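Local atomic coordinates of putative aspartate aminotransferase (Thermus thermophilus, PDB entry 1IUG), a protein that is probably a pyridoxal-phosphate-dependent aminotransferase of class V, thought to move amino groups between amino acids such as aspartate and 2-oxo acids. Residues R145-K150 against G154-D159; E115-E120 against P141-A146. All coordinates share one frame; numbering follows the deposited sequence.

In the fold
Both contacts belong to helix 140-150, which follows strand 124-128 and leads into strand 155-159, two parallel neighbours in the seven-stranded mixed sheet. Interaction 2 comes first along the chain: the loop before strand 124-128 lies against the first turns of the helix. Interaction 1 follows, where the later turns pack on the start of strand 155-159. The two share Arg145 and Ala146, and their centres are about 7 Å apart. They also touch directly, Phe147 CD1 lying 3.5 Å from Val117 O. The helix is thus packed between sheet and loop; both contacts lie on the same side of the chain's centre, away from the annotated sites.

Interaction 1 of 2, residues R145-K150 against G154-D159; sequences RAFKEK and GLVGAD
This is a buried helix-on-strand contact in which Phe147 and Lys148, near the end of helix 140-150, lie over Gly154, Leu155 and Val156 at the start of strand 155-159. The two segment axes approach to 9.2 Å and run nearly antiparallel, at 157°. With CG anti to the backbone N (chi1 177°), the Phe147 ring reaches down to the sheet. Its CD2 meets Val156 CG2 at 3.9 Å as the two side chains slide past each other in opposite directions, and the adjacent CE2 sits 4.0 Å from Leu155 O, the strand meeting the ring obliquely. Glycine suits position 154, because a beta carbon there would run into Phe147 CE2.

Such packing is expected of a beta-alpha-beta crossover: strand 124-128, the helix and strand 155-159 follow in sequence, and the two strands are parallel neighbours in the sheet. Phe147 also touches Leu125 on the first of them, so an aromatic ring bridges both.

Lys148 starts out beside the strand, but its chain, bent at chi2, brings its end in across Val156 at an oblique angle. CE comes within 3.2 Å of Gly154 O, which accepts a hydrogen bond from Arg201, while NZ lies 3.5 Å from Val156 CG2. A long, weak ion pair links NZ to Asp177, whose OD2 also takes the Val156 N-H. Cutting Lys148 back to an alanine would probably leave Val156 CG2 packed against Phe147 but without the lysine's cover, and take from Asp177 a distant positive partner.

Interaction 2 of 2, residues E115-E120 against P141-A146; sequences EDVAKE and PALARA
From Val117 to Ala118, the loop ahead of strand 124-128 rests on Leu143 and Ala146 of helix 140-150, the helix of a beta-alpha-beta crossover, and turns away through an inverse gamma turn centred on Ala118. No hydrogen bond joins the two segments; methyl groups and a backbone CA rest on helix carbonyls and apolar side chains.

Just before the contact, Asp116 is tied down by a hydrogen bond between its OD2 and Tyr106 OH. Val117 then points at the helix and is buried, as a compact branched side chain can be in so close a setting. Its CG2, placed between the backbone N and the carbonyl carbon (chi1 -60° for CG1), does all the touching. It lies 3.6 Å from Leu143 O and 4.2 Å from Leu143 CD2, the two side chains crossing at about a right angle. Ala146 CB is a looser neighbour, 4.4 Å from that same Val117 CG2. Leu125 and Leu127 of strand 124-128 back Val117 and Leu143 respectively, carrying the apolar layer on to the sheet.

At Ala118 the backbones come nearest, with 5.3 Å between its CA and Ala146 CA. Alanine on both sides permits this, and Ala118 CA packs 3.9 Å from Ala146 O. The turn is closed by a weak bond from Lys119 N to Val117 O. Beyond it the Lys119 chain folds back, and NZ donates to Asp116 O at 2.9 Å, with a C=O...N angle of 161°.

Interaction 1 of 2, residues R145-K150 against G154-D159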
loop_
_atom_site.group_PDB
_atom_site.type_symbol
_atom_site.label_atom_id
_atom_site.label_comp_id
_atom_site.label_asym_id
_atom_site.label_seq_id
_atom_site.Cartn_x
_atom_site.Cartn_y
_atom_site.Cartn_z
ATOM N N ARG A 145 10.472 -14.032 -27.232
ATOM C CA ARG A 145 10.091 -14.571 -28.532
ATOM C C ARG A 145 10.391 -16.053 -28.739
ATOM O O ARG A 145 9.733 -16.708 -29.543
ATOM C CB ARG A 145 10.528 -13.680 -29.716
ATOM C CG ARG A 145 11.876 -13.926 -30.365
ATOM C CD ARG A 145 13.031 -13.751 -29.415
ATOM N NE ARG A 145 14.297 -13.645 -30.143
ATOM C CZ ARG A 145 14.744 -12.531 -30.717
ATOM N NH1 ARG A 145 14.034 -11.410 -30.659
ATOM N NH2 ARG A 145 15.917 -12.535 -31.330
ATOM N N ALA A 146 11.329 -16.593 -27.962
ATOM C CA ALA A 146 11.653 -18.016 -28.042
ATOM C C ALA A 146 10.446 -18.772 -27.477
ATOM O O ALA A 146 10.024 -19.795 -28.023
ATOM C CB ALA A 146 12.899 -18.326 -27.229
ATOM N N PHE A 147 9.868 -18.226 -26.407
ATOM C CA PHE A 147 8.693 -18.809 -25.764
ATOM C C PHE A 147 7.456 -18.638 -26.656
ATOM O O PHE A 147 6.638 -19.547 -26.773
ATOM C CB PHE A 147 8.459 -18.138 -24.402
ATOM C CG PHE A 147 7.226 -18.619 -23.687
ATOM C CD1 PHE A 147 7.240 -19.817 -22.974
ATOM C CD2 PHE A 147 6.052 -17.873 -23.721
ATOM C CE1 PHE A 147 6.102 -20.265 -22.303
ATOM C CE2 PHE A 147 4.907 -18.312 -23.052
ATOM C CZ PHE A 147 4.935 -19.510 -22.343
ATOM N N LYS A 148 7.327 -17.460 -27.265
ATOM C CA LYS A 148 6.207 -17.140 -28.153
ATOM C C LYS A 148 6.168 -18.026 -29.408
ATOM O O LYS A 148 5.093 -18.298 -29.946
ATOM C CB LYS A 148 6.280 -15.674 -28.596
ATOM C CG LYS A 148 5.771 -14.623 -27.609
ATOM C CD LYS A 148 4.306 -14.822 -27.260
ATOM C CE LYS A 148 3.781 -13.749 -26.295
ATOM N NZ LYS A 148 4.778 -12.722 -25.894
ATOM N N GLU A 149 7.342 -18.422 -29.899
ATOM C CA GLU A 149 7.431 -19.272 -31.088
ATOM C C GLU A 149 6.753 -20.612 -30.865
ATOM O O GLU A 149 6.102 -21.143 -31.762
ATOM C CB GLU A 149 8.890 -19.516 -31.484
ATOM C CG GLU A 149 9.531 -18.380 -32.269
ATOM C CD GLU A 149 10.944 -18.702 -32.745
ATOM O OE1 GLU A 149 11.321 -19.898 -32.783
ATOM O OE2 GLU A 149 11.679 -17.747 -33.092
ATOM N N LYS A 150 6.924 -21.151 -29.663
ATOM C CA LYS A 150 6.343 -22.432 -29.293
ATOM C C LYS A 150 4.977 -22.284 -28.624
ATOM O O LYS A 150 4.217 -23.251 -28.527
ATOM C CB LYS A 150 7.311 -23.193 -28.379
ATOM C CG LYS A 150 8.630 -23.571 -29.049
ATOM C CD LYS A 150 8.388 -24.475 -30.258
ATOM C CE LYS A 150 9.676 -24.887 -30.973
ATOM N NZ LYS A 150 10.919 -24.336 -30.368
ATOM N N GLY A 154 0.500 -17.777 -25.786
ATOM C CA GLY A 154 0.991 -17.569 -24.435
ATOM C C GLY A 154 1.219 -16.123 -24.029
ATOM O O GLY A 154 1.286 -15.222 -24.871
ATOM N N LEU A 155 1.334 -15.908 -22.722
ATOM C CA LEU A 155 1.563 -14.573 -22.173
ATOM C C LEU A 155 2.893 -14.522 -21.439
ATOM O O LEU A 155 3.280 -15.483 -20.772
ATOM C CB LEU A 155 0.441 -14.192 -21.202
ATOM C CG LEU A 155 -0.957 -13.922 -21.759
ATOM C CD1 LEU A 155 -1.962 -13.935 -20.622
ATOM C CD2 LEU A 155 -0.988 -12.592 -22.490
ATOM N N VAL A 156 3.597 -13.403 -21.581
ATOM C CA VAL A 156 4.881 -13.210 -20.914
ATOM C C VAL A 156 4.769 -12.058 -19.911
ATOM O O VAL A 156 4.576 -10.902 -20.298
ATOM C CB VAL A 156 6.013 -12.901 -21.923
ATOM C CG1 VAL A 156 7.334 -12.671 -21.187
ATOM C CG2 VAL A 156 6.159 -14.047 -22.922
ATOM N N GLY A 157 4.823 -12.400 -18.625
ATOM C CA GLY A 157 4.748 -11.405 -17.567
ATOM C C GLY A 157 6.149 -11.131 -17.049
ATOM O O GLY A 157 6.946 -12.062 -16.908
ATOM N N ALA A 158 6.459 -9.870 -16.754
ATOM C CA ALA A 158 7.798 -9.541 -16.277
ATOM C C ALA A 158 7.886 -8.655 -15.040
ATOM O O ALA A 158 7.043 -7.788 -14.810
ATOM C CB ALA A 158 8.605 -8.922 -17.401
ATOM N N ASP A 159 8.911 -8.916 -14.238
ATOM C CA ASP A 159 9.194 -8.143 -13.039
ATOM C C ASP A 159 10.232 -7.131 -13.513
ATOM O O ASP A 159 11.367 -7.499 -13.811
ATOM C CB ASP A 159 9.788 -9.052 -11.949
ATOM C CG ASP A 159 10.269 -8.281 -10.703
ATOM O OD1 ASP A 159 10.619 -7.085 -10.789
ATOM O OD2 ASP A 159 10.329 -8.895 -9.623
#

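Interaction 2 of 2, residues E115-E120 against P141-A146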
loop_
_atom_site.group_PDB
_atom_site.type_symbol
_atom_site.label_atom_id
_atom_site.label_comp_id
_atom_site.label_asym_id
_atom_site.label_seq_id
_atom_site.Cartn_x
_atom_site.Cartn_y
_atom_site.Cartn_z
ATOM N N GLU A 115 16.761 -21.055 -25.319
ATOM C CA GLU A 115 16.490 -22.444 -25.677
ATOM C C GLU A 115 15.827 -23.210 -24.533
ATOM O O GLU A 115 15.131 -24.200 -24.763
ATOM C CB GLU A 115 17.784 -23.164 -26.081
ATOM C CG GLU A 115 18.721 -22.356 -26.965
ATOM C CD GLU A 115 19.622 -21.430 -26.165
ATOM O OE1 GLU A 115 20.381 -21.934 -25.306
ATOM O OE2 GLU A 115 19.575 -20.203 -26.398
ATOM N N ASP A 116 16.037 -22.748 -23.305
ATOM C CA ASP A 116 15.460 -23.408 -22.139
ATOM C C ASP A 116 13.964 -23.165 -21.976
ATOM O O ASP A 116 13.257 -23.995 -21.403
ATOM C CB ASP A 116 16.194 -22.981 -20.867
ATOM C CG ASP A 116 17.662 -23.374 -20.871
ATOM O OD1 ASP A 116 18.066 -24.225 -21.694
ATOM O OD2 ASP A 116 18.419 -22.830 -20.041
ATOM N N VAL A 117 13.486 -22.023 -22.465
ATOM C CA VAL A 117 12.072 -21.687 -22.356
ATOM C C VAL A 117 11.282 -21.969 -23.630
ATOM O O VAL A 117 10.074 -21.725 -23.685
ATOM C CB VAL A 117 11.864 -20.213 -21.924
ATOM C CG1 VAL A 117 12.518 -19.973 -20.567
ATOM C CG2 VAL A 117 12.420 -19.252 -22.979
ATOM N N ALA A 118 11.962 -22.478 -24.654
ATOM C CA ALA A 118 11.303 -22.804 -25.915
ATOM C C ALA A 118 10.584 -24.150 -25.763
ATOM O O ALA A 118 10.956 -25.143 -26.386
ATOM C CB ALA A 118 12.329 -22.851 -27.054
ATOM N N LYS A 119 9.574 -24.165 -24.895
ATOM C CA LYS A 119 8.769 -25.347 -24.592
ATOM C C LYS A 119 7.329 -25.112 -25.033
ATOM O O LYS A 119 6.752 -24.074 -24.722
ATOM C CB LYS A 119 8.681 -25.557 -23.079
ATOM C CG LYS A 119 9.910 -25.906 -22.267
ATOM C CD LYS A 119 10.561 -27.197 -22.689
ATOM C CE LYS A 119 11.759 -27.507 -21.795
ATOM N NZ LYS A 119 11.979 -26.482 -20.723
ATOM N N GLU A 120 6.721 -26.093 -25.689
ATOM C CA GLU A 120 5.327 -25.957 -26.099
ATOM C C GLU A 120 4.437 -26.525 -24.991
ATOM O O GLU A 120 4.854 -27.423 -24.257
ATOM C CB GLU A 120 5.065 -26.691 -27.420
ATOM C CG GLU A 120 5.453 -28.163 -27.407
ATOM C CD GLU A 120 5.071 -28.888 -28.686
ATOM O OE1 GLU A 120 5.270 -28.324 -29.786
ATOM O OE2 GLU A 120 4.574 -30.034 -28.586
ATOM N N PRO A 141 13.886 -9.710 -24.402
ATOM C CA PRO A 141 13.367 -9.861 -25.768
ATOM C C PRO A 141 13.608 -11.246 -26.357
ATOM O O PRO A 141 12.712 -11.827 -26.968
ATOM C CB PRO A 141 14.134 -8.791 -26.549
ATOM C CG PRO A 141 14.447 -7.761 -25.510
ATOM C CD PRO A 141 14.870 -8.614 -24.349
ATOM N N ALA A 142 14.817 -11.766 -26.160
ATOM C CA ALA A 142 15.196 -13.080 -26.675
ATOM C C ALA A 142 14.437 -14.210 -25.990
ATOM O O ALA A 142 14.049 -15.186 -26.638
ATOM C CB ALA A 142 16.702 -13.290 -26.541
ATOM N N LEU A 143 14.227 -14.081 -24.683
ATOM C CA LEU A 143 13.498 -15.099 -23.934
ATOM C C LEU A 143 12.032 -15.094 -24.334
ATOM O O LEU A 143 11.440 -16.146 -24.563
ATOM C CB LEU A 143 13.625 -14.851 -22.434
ATOM C CG LEU A 143 15.015 -15.064 -21.839
ATOM C CD1 LEU A 143 15.029 -14.603 -20.398
ATOM C CD2 LEU A 143 15.401 -16.529 -21.943
ATOM N N ALA A 144 11.472 -13.895 -24.462
ATOM C CA ALA A 144 10.071 -13.715 -24.827
ATOM C C ALA A 144 9.684 -14.294 -26.188
ATOM O O ALA A 144 8.663 -14.981 -26.292
ATOM C CB ALA A 144 9.694 -12.240 -24.759
ATOM N N ARG A 145 10.472 -14.032 -27.232
ATOM C CA ARG A 145 10.091 -14.571 -28.532
ATOM C C ARG A 145 10.391 -16.053 -28.739
ATOM O O ARG A 145 9.733 -16.708 -29.543
ATOM C CB ARG A 145 10.528 -13.680 -29.716
ATOM C CG ARG A 145 11.876 -13.926 -30.365
ATOM C CD ARG A 145 13.031 -13.751 -29.415
ATOM N NE ARG A 145 14.297 -13.645 -30.143
ATOM C CZ ARG A 145 14.744 -12.531 -30.717
ATOM N NH1 ARG A 145 14.034 -11.410 -30.659
ATOM N NH2 ARG A 145 15.917 -12.535 -31.330
ATOM N N ALA A 146 11.329 -16.593 -27.962
ATOM C CA ALA A 146 11.653 -18.016 -28.042
ATOM C C ALA A 146 10.446 -18.772 -27.477
ATOM O O ALA A 146 10.024 -19.795 -28.023
ATOM C CB ALA A 146 12.899 -18.326 -27.229
#